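Local coordinates for Peptidase_M23 domain-containing protein (Enterococcus faecalis, PDB 6SMK), which probably cleaves peptide cross-links of bacterial peptidoglycan as a zinc-dependent D,L-endopeptidase, its M23 catalytic domain being the piece described here, at residues 12-18 / 29-35. The protein carries 1 engineered substitution. Residues are numbered along the deposited sequence; the frame is centred on the assembly and turned at random.
Sequences FVRTSDY and HTGIDYA. With ZN (zinc ion), chain F.
Ser16 sets its hydroxyl over the centre of the His29 imidazole, whose NE2 binds zinc; OG also lies 3.4 Å from Asp33 CB, so it touches both protein ligands this hairpin supplies. Asp33 OD1 binds the metal at 2.2 Å, while OD2 accepts a hydrogen bond from the zinc-bound water. His29 and Asp33 form the HxxxD motif of M23 metallopeptidases, and His111 of strand 109-116 completes the protein ligands. Strands 13-20 and 28-35 form this antiparallel hairpin at one margin of the sheet. Val13 N donates to Ala35 O (2.9 Å) in a hydrogen-bonded pair; Thr15 N donates to Asp33 O and Asp33 N to Ser16 O, a classic beta bulge that puts two residues of 13-20 opposite one. On the face away from zinc, Arg14 CG passes over the rim of one Tyr34 face and CB makes an off-centre CH-pi contact. With CG anti to the backbone N (chi1 -172°), Arg14 NH1 donates to Tyr34 OH (3.1 Å), guanidinium and ring standing 79° apart. Ile32 CG2 and CD1 lie against one guanidinium face, CG2 toward its rim. Arg14 NE and NH2 grip Asp17 OD1 side-on, NE at 2.9 Å, and NH2 also salt-bridges Asp127.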
loop_
_atom_site.group_PDB
_atom_site.type_symbol
_atom_site.label_atom_id
_atom_site.label_comp_id
_atom_site.label_asym_id
_atom_site.label_seq_id
_atom_site.Cartn_x
_atom_site.Cartn_y
_atom_site.Cartn_z
ATOM N N PHE A 12 -3.047 10.760 7.833
ATOM C CA PHE A 12 -2.905 10.406 6.423
ATOM C C PHE A 12 -3.845 11.250 5.579
ATOM O O PHE A 12 -5.042 11.332 5.858
ATOM C CB PHE A 12 -3.197 8.917 6.199
ATOM C CG PHE A 12 -2.216 7.996 6.864
ATOM C CD1 PHE A 12 -1.055 7.630 6.235
ATOM C CD2 PHE A 12 -2.458 7.506 8.121
ATOM C CE1 PHE A 12 -0.162 6.793 6.853
ATOM C CE2 PHE A 12 -1.566 6.666 8.738
ATOM C CZ PHE A 12 -0.424 6.310 8.109
ATOM N N VAL A 13 -3.307 11.884 4.544
ATOM C CA VAL A 13 -4.131 12.650 3.620
ATOM C C VAL A 13 -3.863 12.179 2.196
ATOM O O VAL A 13 -2.710 12.139 1.751
ATOM C CB VAL A 13 -3.923 14.173 3.753
ATOM C CG1 VAL A 13 -2.464 14.529 3.736
ATOM C CG2 VAL A 13 -4.653 14.882 2.645
ATOM N N ARG A 14 -4.941 11.813 1.503
ATOM C CA ARG A 14 -4.903 11.328 0.130
ATOM C C ARG A 14 -4.450 12.421 -0.819
ATOM O O ARG A 14 -4.952 13.552 -0.765
ATOM C CB ARG A 14 -6.296 10.849 -0.258
ATOM C CG ARG A 14 -6.434 10.139 -1.552
ATOM C CD ARG A 14 -7.566 9.147 -1.390
ATOM N NE ARG A 14 -8.118 8.676 -2.652
ATOM C CZ ARG A 14 -8.835 7.569 -2.760
ATOM N NH1 ARG A 14 -9.076 6.832 -1.684
ATOM N NH2 ARG A 14 -9.300 7.196 -3.939
ATOM N N THR A 15 -3.515 12.077 -1.705
ATOM C CA THR A 15 -2.929 13.046 -2.626
ATOM C C THR A 15 -3.101 12.642 -4.083
ATOM O O THR A 15 -3.714 13.384 -4.856
ATOM C CB THR A 15 -1.446 13.252 -2.307
ATOM O OG1 THR A 15 -0.734 12.032 -2.563
ATOM C CG2 THR A 15 -1.276 13.655 -0.873
ATOM N N SER A 16 -2.565 11.506 -4.495
ATOM C CA SER A 16 -2.689 11.068 -5.875
ATOM C C SER A 16 -3.572 9.829 -5.931
ATOM O O SER A 16 -3.334 8.855 -5.206
ATOM C CB SER A 16 -1.319 10.797 -6.486
ATOM O OG SER A 16 -0.935 9.471 -6.213
ATOM N N ASP A 17 -4.576 9.872 -6.808
ATOM C CA ASP A 17 -5.558 8.816 -6.950
ATOM C C ASP A 17 -4.973 7.643 -7.736
ATOM O O ASP A 17 -3.815 7.658 -8.170
ATOM C CB ASP A 17 -6.805 9.368 -7.628
ATOM C CG ASP A 17 -7.884 9.742 -6.639
ATOM O OD1 ASP A 17 -7.749 9.369 -5.455
ATOM O OD2 ASP A 17 -8.868 10.399 -7.050
ATOM N N TYR A 18 -5.782 6.606 -7.925
ATOM C CA TYR A 18 -5.349 5.446 -8.688
ATOM C C TYR A 18 -5.698 5.646 -10.156
ATOM O O TYR A 18 -6.729 6.244 -10.484
ATOM C CB TYR A 18 -6.001 4.164 -8.163
ATOM C CG TYR A 18 -5.844 2.988 -9.099
ATOM C CD1 TYR A 18 -4.658 2.282 -9.158
ATOM C CD2 TYR A 18 -6.868 2.610 -9.953
ATOM C CE1 TYR A 18 -4.502 1.219 -10.027
ATOM C CE2 TYR A 18 -6.719 1.556 -10.827
ATOM C CZ TYR A 18 -5.540 0.855 -10.862
ATOM O OH TYR A 18 -5.401 -0.205 -11.748
ATOM N N HIS A 29 -0.636 5.721 -12.139
ATOM C CA HIS A 29 -0.421 5.332 -10.753
ATOM C C HIS A 29 -1.097 3.994 -10.485
ATOM O O HIS A 29 -2.267 3.797 -10.833
ATOM C CB HIS A 29 -0.951 6.402 -9.796
ATOM C CG HIS A 29 -0.320 6.359 -8.439
ATOM N ND1 HIS A 29 -0.961 5.837 -7.337
ATOM C CD2 HIS A 29 0.901 6.758 -8.007
ATOM C CE1 HIS A 29 -0.165 5.914 -6.288
ATOM N NE2 HIS A 29 0.971 6.471 -6.667
ATOM N N THR A 30 -0.357 3.083 -9.859
ATOM C CA THR A 30 -0.795 1.709 -9.648
ATOM C C THR A 30 -1.457 1.496 -8.295
ATOM O O THR A 30 -1.882 0.379 -7.986
ATOM C CB THR A 30 0.403 0.772 -9.804
ATOM O OG1 THR A 30 1.237 0.859 -8.650
ATOM C CG2 THR A 30 1.198 1.205 -10.979
ATOM N N GLY A 31 -1.564 2.532 -7.497
ATOM C CA GLY A 31 -2.232 2.451 -6.211
ATOM C C GLY A 31 -2.746 3.808 -5.823
ATOM O O GLY A 31 -2.976 4.674 -6.673
ATOM N N ILE A 32 -2.913 4.006 -4.525
ATOM C CA ILE A 32 -3.384 5.270 -3.984
ATOM C C ILE A 32 -2.362 5.764 -2.972
ATOM O O ILE A 32 -2.002 5.030 -2.042
ATOM C CB ILE A 32 -4.758 5.113 -3.332
ATOM C CG1 ILE A 32 -5.702 4.435 -4.329
ATOM C CG2 ILE A 32 -5.249 6.466 -2.831
ATOM C CD1 ILE A 32 -7.152 4.456 -3.921
ATOM N N ASP A 33 -1.890 6.997 -3.155
ATOM C CA ASP A 33 -0.869 7.575 -2.292
ATOM C C ASP A 33 -1.531 8.385 -1.180
ATOM O O ASP A 33 -2.379 9.245 -1.445
ATOM C CB ASP A 33 0.083 8.461 -3.107
ATOM C CG ASP A 33 1.138 7.660 -3.876
ATOM O OD1 ASP A 33 1.169 6.420 -3.753
ATOM O OD2 ASP A 33 1.950 8.267 -4.604
ATOM N N TYR A 34 -1.155 8.103 0.064
ATOM C CA TYR A 34 -1.588 8.892 1.216
ATOM C C TYR A 34 -0.362 9.539 1.847
ATOM O O TYR A 34 0.577 8.840 2.247
ATOM C CB TYR A 34 -2.306 8.033 2.255
ATOM C CG TYR A 34 -3.739 7.667 1.928
ATOM C CD1 TYR A 34 -4.027 6.595 1.097
ATOM C CD2 TYR A 34 -4.801 8.371 2.478
ATOM C CE1 TYR A 34 -5.334 6.245 0.811
ATOM C CE2 TYR A 34 -6.107 8.028 2.199
ATOM C CZ TYR A 34 -6.371 6.965 1.366
ATOM O OH TYR A 34 -7.674 6.617 1.083
ATOM N N ALA A 35 -0.372 10.863 1.945
ATOM C CA ALA A 35 0.761 11.586 2.498
ATOM C C ALA A 35 0.673 11.656 4.014
ATOM O O ALA A 35 -0.415 11.767 4.588
ATOM C CB ALA A 35 0.835 12.995 1.920
HETATM ZN ZN ZN F . 2.243 5.629 -5.496
HETATM O O HOH W 1 4.329 6.497 -5.003
#